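Di-haem cytochrome c peroxidase family protein (Burkholderia thailandensis E264, PDB 6NX0) carries two covalently bound c-type hemes and, by its family, is probably a peroxidase active in electron transfer. Local coordinates at residues Ala291-Pro296 / Ser317-Phe322; Tyr397-Arg400 / Arg406-His409. One frame throughout, in Å; residues are numbered along the deposited sequence.

Interaction 1 of 2, residues Ala291-Pro296 / Ser317-Phe322; sequences ALFRNP and SLFTDF
Phe293, in the last turn of helix 284-293 and following Leu292, which packs on Leu450 of helix 444-455, meets Phe319 ring to ring, and this single pair carries the contact. Phe293 has its CG anti to the backbone N (chi1 -165°), which carries the ring off the helix toward the 317-322 loop; it also touches Leu454 of helix 444-455. Its far end does the touching: CZ lies 3.9 Å from CD1 of Phe319. The rings form an offset edge-to-face pair in which the edge of Phe319, through CD1, meets the CZ and CE1 end of Phe293, planes at 73° and centroids 5.9 Å apart. Arg294 then leaves the helical conformation, and its guanidinium forms a salt bridge with Asp309. Asn295 N still reaches back to Leu292 O, at 3.2 Å, as the chain unwinds.

On the loop side, the Phe319 ring also meets Tyr272 edge-to-face, while the backbone O of Phe319 accepts from ND1 of His305, the axial histidine of the second heme. Phe293 borders that heme beside Cys301, with Phe319 behind it in a second shell, an aromatic backing to the covalently attached cysteine and axial histidine of a c-type heme site.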
loop_
_atom_site.group_PDB
_atom_site.type_symbol
_atom_site.label_atom_id
_atom_site.label_comp_id
_atom_site.label_asym_id
_atom_site.label_seq_id
_atom_site.Cartn_x
_atom_site.Cartn_y
_atom_site.Cartn_z
ATOM N N ALA A 291 12.424 -9.660 -17.791
ATOM C CA ALA A 291 13.113 -8.783 -18.733
ATOM C C ALA A 291 12.194 -7.673 -19.238
ATOM O O ALA A 291 12.636 -6.528 -19.398
ATOM C CB ALA A 291 13.673 -9.607 -19.883
ATOM N N LEU A 292 10.914 -7.976 -19.497
ATOM C CA LEU A 292 9.968 -6.929 -19.887
ATOM C C LEU A 292 9.802 -5.902 -18.774
ATOM O O LEU A 292 9.664 -4.700 -19.035
ATOM C CB LEU A 292 8.616 -7.550 -20.221
ATOM C CG LEU A 292 8.601 -8.290 -21.552
ATOM C CD1 LEU A 292 7.470 -9.295 -21.548
ATOM C CD2 LEU A 292 8.422 -7.319 -22.712
ATOM N N PHE A 293 9.753 -6.384 -17.535
ATOM C CA PHE A 293 9.581 -5.545 -16.354
ATOM C C PHE A 293 10.674 -4.503 -16.239
ATOM O O PHE A 293 10.414 -3.387 -15.766
ATOM C CB PHE A 293 9.556 -6.452 -15.119
ATOM C CG PHE A 293 9.035 -5.794 -13.865
ATOM C CD1 PHE A 293 9.874 -5.152 -12.984
ATOM C CD2 PHE A 293 7.685 -5.870 -13.569
ATOM C CE1 PHE A 293 9.365 -4.552 -11.841
ATOM C CE2 PHE A 293 7.175 -5.294 -12.433
ATOM C CZ PHE A 293 8.004 -4.647 -11.560
ATOM N N ARG A 294 11.892 -4.849 -16.673
ATOM C CA ARG A 294 13.067 -3.994 -16.582
ATOM C C ARG A 294 13.430 -3.348 -17.911
ATOM O O ARG A 294 14.492 -2.718 -18.006
ATOM C CB ARG A 294 14.263 -4.796 -16.075
ATOM C CG ARG A 294 14.108 -5.291 -14.676
ATOM C CD ARG A 294 15.456 -5.650 -14.076
ATOM N NE ARG A 294 15.918 -6.927 -14.577
ATOM C CZ ARG A 294 16.842 -7.655 -13.964
ATOM N NH1 ARG A 294 17.219 -8.833 -14.469
ATOM N NH2 ARG A 294 17.380 -7.195 -12.842
ATOM N N ASN A 295 12.602 -3.517 -18.936
ATOM C CA ASN A 295 12.889 -3.005 -20.270
ATOM C C ASN A 295 12.280 -1.613 -20.384
ATOM O O ASN A 295 11.040 -1.485 -20.360
ATOM C CB ASN A 295 12.325 -3.945 -21.323
ATOM C CG ASN A 295 12.613 -3.500 -22.760
ATOM O OD1 ASN A 295 12.847 -2.327 -23.046
ATOM N ND2 ASN A 295 12.538 -4.454 -23.686
ATOM N N PRO A 296 13.082 -0.553 -20.503
ATOM C CA PRO A 296 12.509 0.803 -20.499
ATOM C C PRO A 296 11.658 1.108 -21.711
ATOM O O PRO A 296 10.923 2.103 -21.714
ATOM C CB PRO A 296 13.748 1.703 -20.451
ATOM C CG PRO A 296 14.839 0.865 -21.058
ATOM C CD PRO A 296 14.551 -0.544 -20.631
ATOM N N SER A 317 14.788 -5.685 -3.339
ATOM C CA SER A 317 13.713 -5.861 -4.317
ATOM C C SER A 317 12.393 -5.745 -3.574
ATOM O O SER A 317 11.746 -6.743 -3.253
ATOM C CB SER A 317 13.818 -7.169 -5.051
ATOM O OG SER A 317 14.987 -7.198 -5.862
ATOM N N LEU A 318 11.984 -4.503 -3.328
ATOM C CA LEU A 318 10.693 -4.250 -2.706
ATOM C C LEU A 318 9.638 -3.851 -3.724
ATOM O O LEU A 318 8.457 -3.746 -3.366
ATOM C CB LEU A 318 10.827 -3.177 -1.615
ATOM C CG LEU A 318 11.773 -3.560 -0.462
ATOM C CD1 LEU A 318 11.972 -2.422 0.512
ATOM C CD2 LEU A 318 11.276 -4.806 0.260
ATOM N N PHE A 319 10.021 -3.663 -4.991
ATOM C CA PHE A 319 9.093 -3.398 -6.086
ATOM C C PHE A 319 8.349 -2.082 -5.893
ATOM O O PHE A 319 7.211 -1.904 -6.336
ATOM C CB PHE A 319 8.162 -4.599 -6.285
ATOM C CG PHE A 319 8.918 -5.797 -6.760
ATOM C CD1 PHE A 319 9.193 -5.965 -8.106
ATOM C CD2 PHE A 319 9.440 -6.696 -5.857
ATOM C CE1 PHE A 319 9.949 -7.060 -8.538
ATOM C CE2 PHE A 319 10.199 -7.788 -6.300
ATOM C CZ PHE A 319 10.441 -7.951 -7.626
ATOM N N THR A 320 9.037 -1.147 -5.258
ATOM C CA THR A 320 8.621 0.228 -5.128
ATOM C C THR A 320 9.799 1.004 -4.570
ATOM O O THR A 320 10.604 0.467 -3.803
ATOM C CB THR A 320 7.403 0.421 -4.213
ATOM O OG1 THR A 320 7.183 1.835 -4.123
ATOM C CG2 THR A 320 7.626 -0.184 -2.835
ATOM N N ASP A 321 9.880 2.264 -4.974
ATOM C CA ASP A 321 10.796 3.213 -4.364
ATOM C C ASP A 321 10.121 4.059 -3.295
ATOM O O ASP A 321 10.759 4.953 -2.729
ATOM C CB ASP A 321 11.439 4.099 -5.447
ATOM C CG ASP A 321 10.443 4.964 -6.206
ATOM O OD1 ASP A 321 9.210 4.887 -5.958
ATOM O OD2 ASP A 321 10.913 5.732 -7.094
ATOM N N PHE A 322 8.857 3.754 -2.970
ATOM C CA PHE A 322 8.030 4.511 -2.026
ATOM C C PHE A 322 7.822 5.950 -2.452
ATOM O O PHE A 322 7.439 6.787 -1.623
ATOM C CB PHE A 322 8.602 4.433 -0.612
ATOM C CG PHE A 322 8.802 3.010 -0.149
ATOM C CD1 PHE A 322 7.711 2.231 0.227
ATOM C CD2 PHE A 322 10.055 2.429 -0.165
ATOM C CE1 PHE A 322 7.885 0.895 0.630
ATOM C CE2 PHE A 322 10.222 1.093 0.232
ATOM C CZ PHE A 322 9.121 0.344 0.627
#

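Interaction 2 of 2, residues Tyr397-Arg400 / Arg406-His409. With HEC (heme c), chain C.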
loop_
_atom_site.group_PDB
_atom_site.type_symbol
_atom_site.label_atom_id
_atom_site.label_comp_id
_atom_site.label_asym_id
_atom_site.label_seq_id
_atom_site.Cartn_x
_atom_site.Cartn_y
_atom_site.Cartn_z
ATOM N N TYR A 397 -1.680 -0.602 -18.249
ATOM C CA TYR A 397 -0.502 0.177 -18.623
ATOM C C TYR A 397 -0.280 0.167 -20.118
ATOM O O TYR A 397 0.169 1.169 -20.686
ATOM C CB TYR A 397 0.738 -0.356 -17.934
ATOM C CG TYR A 397 0.765 -0.076 -16.462
ATOM C CD1 TYR A 397 1.229 1.144 -15.984
ATOM C CD2 TYR A 397 0.344 -1.029 -15.547
ATOM C CE1 TYR A 397 1.268 1.399 -14.630
ATOM C CE2 TYR A 397 0.387 -0.784 -14.189
ATOM C CZ TYR A 397 0.840 0.435 -13.743
ATOM O OH TYR A 397 0.900 0.704 -12.417
ATOM N N ASN A 398 -0.591 -0.947 -20.770
ATOM C CA ASN A 398 -0.251 -1.069 -22.178
ATOM C C ASN A 398 -1.158 -0.239 -23.083
ATOM O O ASN A 398 -0.693 0.271 -24.113
ATOM C CB ASN A 398 -0.302 -2.537 -22.590
ATOM C CG ASN A 398 0.415 -2.803 -23.883
ATOM O OD1 ASN A 398 1.443 -2.187 -24.180
ATOM N ND2 ASN A 398 -0.123 -3.744 -24.672
ATOM N N THR A 399 -2.457 -0.113 -22.771
ATOM C CA THR A 399 -3.359 0.567 -23.694
ATOM C C THR A 399 -4.169 1.701 -23.057
ATOM O O THR A 399 -5.100 2.202 -23.687
ATOM C CB THR A 399 -4.295 -0.428 -24.405
ATOM O OG1 THR A 399 -5.112 -1.161 -23.482
ATOM C CG2 THR A 399 -3.485 -1.405 -25.258
ATOM N N ARG A 400 -3.838 2.134 -21.831
ATOM C CA ARG A 400 -4.449 3.343 -21.280
ATOM C C ARG A 400 -4.380 4.500 -22.271
ATOM O O ARG A 400 -5.371 5.203 -22.501
ATOM C CB ARG A 400 -3.738 3.745 -19.973
ATOM C CG ARG A 400 -4.399 4.943 -19.259
ATOM C CD ARG A 400 -3.465 5.676 -18.281
ATOM N NE ARG A 400 -2.627 6.627 -18.976
ATOM C CZ ARG A 400 -1.697 7.370 -18.403
ATOM N NH1 ARG A 400 -1.463 7.304 -17.102
ATOM N NH2 ARG A 400 -0.994 8.198 -19.146
ATOM N N ARG A 406 -11.525 2.058 -23.842
ATOM C CA ARG A 406 -11.621 0.717 -23.271
ATOM C C ARG A 406 -11.573 0.764 -21.748
ATOM O O ARG A 406 -12.224 -0.043 -21.077
ATOM C CB ARG A 406 -10.483 -0.160 -23.809
ATOM C CG ARG A 406 -10.255 -1.523 -23.126
ATOM C CD ARG A 406 -9.032 -2.236 -23.729
ATOM N NE ARG A 406 -8.612 -3.437 -22.995
ATOM C CZ ARG A 406 -7.559 -4.198 -23.323
ATOM N NH1 ARG A 406 -6.804 -3.894 -24.375
ATOM N NH2 ARG A 406 -7.256 -5.272 -22.597
ATOM N N TRP A 407 -10.813 1.704 -21.200
ATOM C CA TRP A 407 -10.541 1.741 -19.771
ATOM C C TRP A 407 -11.423 2.724 -19.035
ATOM O O TRP A 407 -11.785 2.465 -17.880
ATOM C CB TRP A 407 -9.063 2.090 -19.532
ATOM C CG TRP A 407 -8.187 1.039 -20.124
ATOM C CD1 TRP A 407 -7.511 1.103 -21.307
ATOM C CD2 TRP A 407 -7.958 -0.273 -19.607
ATOM N NE1 TRP A 407 -6.869 -0.079 -21.549
ATOM C CE2 TRP A 407 -7.120 -0.943 -20.518
ATOM C CE3 TRP A 407 -8.367 -0.946 -18.452
ATOM C CZ2 TRP A 407 -6.682 -2.244 -20.312
ATOM C CZ3 TRP A 407 -7.923 -2.231 -18.242
ATOM C CH2 TRP A 407 -7.080 -2.872 -19.166
ATOM N N TYR A 408 -11.786 3.836 -19.670
ATOM C CA TYR A 408 -12.478 4.921 -18.988
ATOM C C TYR A 408 -13.953 4.961 -19.358
ATOM O O TYR A 408 -14.542 6.033 -19.531
ATOM C CB TYR A 408 -11.785 6.245 -19.279
ATOM C CG TYR A 408 -10.346 6.265 -18.785
ATOM C CD1 TYR A 408 -10.038 6.029 -17.436
ATOM C CD2 TYR A 408 -9.295 6.509 -19.658
ATOM C CE1 TYR A 408 -8.726 6.024 -16.977
ATOM C CE2 TYR A 408 -7.989 6.513 -19.214
ATOM C CZ TYR A 408 -7.702 6.284 -17.867
ATOM O OH TYR A 408 -6.416 6.292 -17.437
ATOM N N HIS A 409 -14.549 3.772 -19.448
ATOM C CA HIS A 409 -15.993 3.620 -19.614
ATOM C C HIS A 409 -16.472 4.460 -20.796
ATOM O O HIS A 409 -17.465 5.186 -20.726
ATOM C CB HIS A 409 -16.712 3.978 -18.303
ATOM C CG HIS A 409 -16.150 3.268 -17.102
ATOM N ND1 HIS A 409 -15.344 3.894 -16.170
ATOM C CD2 HIS A 409 -16.256 1.978 -16.696
ATOM C CE1 HIS A 409 -14.987 3.026 -15.240
ATOM N NE2 HIS A 409 -15.525 1.853 -15.536
HETATM FE FE HEC C . 2.452 0.139 -11.348
HETATM C CHA HEC C . -0.065 0.077 -9.021
HETATM C CHB HEC C . 1.987 -3.209 -11.955
HETATM C CHC HEC C . 4.478 0.328 -14.109
HETATM C CHD HEC C . 3.221 3.365 -10.542
HETATM N NA HEC C . 1.241 -1.299 -10.585
HETATM C C1A HEC C . 0.302 -1.106 -9.589
HETATM C C2A HEC C . -0.405 -2.350 -9.429
HETATM C C3A HEC C . 0.228 -3.274 -10.160
HETATM C C4A HEC C . 1.276 -2.632 -10.912
HETATM C CMA HEC C . -0.193 -4.724 -10.387
HETATM C CAA HEC C . -1.518 -2.608 -8.387
HETATM C CBA HEC C . -0.936 -3.073 -7.064
HETATM C CGA HEC C . -1.932 -3.234 -5.941
HETATM O O1A HEC C . -1.433 -3.453 -4.795
HETATM O O2A HEC C . -3.134 -2.874 -6.087
HETATM N NB HEC C . 3.130 -1.161 -12.734
HETATM C C1B HEC C . 2.854 -2.530 -12.766
HETATM C C2B HEC C . 3.546 -3.105 -13.905
HETATM C C3B HEC C . 4.183 -2.133 -14.554
HETATM C C4B HEC C . 3.970 -0.906 -13.799
HETATM C CMB HEC C . 3.553 -4.621 -14.232
HETATM C CAB HEC C . 4.959 -2.199 -15.894
HETATM C CBB HEC C . 4.031 -2.681 -17.033
HETATM N NC HEC C . 3.680 1.540 -12.125
HETATM C C1C HEC C . 4.375 1.437 -13.315
HETATM C C2C HEC C . 5.033 2.693 -13.541
HETATM C C3C HEC C . 4.770 3.504 -12.508
HETATM C C4C HEC C . 3.879 2.809 -11.609
HETATM C CMC HEC C . 5.961 2.914 -14.756
HETATM C CAC HEC C . 5.448 4.844 -12.182
HETATM C CBC HEC C . 5.115 5.841 -13.312
HETATM N ND HEC C . 1.742 1.444 -9.985
HETATM C C1D HEC C . 2.210 2.755 -9.843
HETATM C C2D HEC C . 1.319 3.450 -8.961
HETATM C C3D HEC C . 0.265 2.490 -8.565
HETATM C C4D HEC C . 0.615 1.246 -9.194
HETATM C CMD HEC C . 1.404 4.903 -8.504
HETATM C CAD HEC C . -0.942 2.771 -7.660
HETATM C CBD HEC C . -2.044 3.357 -8.521
HETATM C CGD HEC C . -3.373 3.311 -7.811
HETATM O O1D HEC C . -3.471 2.643 -6.753
HETATM O O2D HEC C . -4.372 3.805 -8.411
#
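Helix 390-399 ends beside the short helix 404-407, and the two segments come nearest at Arg400 and Trp407, whose CA atoms are 6.5 Å apart. The one hydrogen bond between them runs from the indole: Trp407 NE1 donates to Thr399 OG1 at 2.8 Å, nearly straight at 160°, with the hydroxyl oxygen almost exactly in the indole plane. Thr399 holds this oxygen between its own backbone N and carbonyl carbon (chi1 60°), turned to the indole edge. Arg406 NH1 also comes within 3.3 Å of Thr399 OG1, but at a poor angle for bonding; its extended chain instead lays one guanidinium face over the rim of Trp407.

Next along the chain, the aliphatic part of Arg400 passes the phenol end of Tyr408, with Arg400 CG only 3.0 Å from Tyr408 OH. That hydroxyl is hydrogen-bonded to the backbone O of Ala328. The Arg400 chain bends at chi3 (83°), and its NH1 and NH2 are held by the carbonyls of Ile327 and Asn426, so the buried charge is gripped by backbone oxygens.

Tyr397, three residues before Arg400, leaves its backbone away from segment 406-409. Its OH binds the heme iron, Tyr397 OH to FE 2.0 Å, while one face of its ring lies over pyrrole atom C4B. His305 is the other protein ligand of the iron. The arrangement is that of a His/Tyr-ligated c-type heme site, the second of this diheme protein, with the tyrosine ligand and the Thr399-Arg400 contact carried on one helix and its end.

Both interactions belong to the cytochrome c region that carries the second heme, and they border that heme by different axial ligands. Interaction 1 lies by the His305 side: the Phe293 side chain comes within about 4 Å of the His305 side chain, nearest atoms. Interaction 2 includes Tyr397, the ligand paired with His305 on the iron, and packs the end of its helix against residues 406-408. The two contacts share no atoms and do not touch. The centres of interactions 1 and 2 are 21 Å apart. The nearest atoms of interactions 1 and 2 are about 8 Å apart. Along the chain they follow one another, interaction 1 closing before interaction 2 begins.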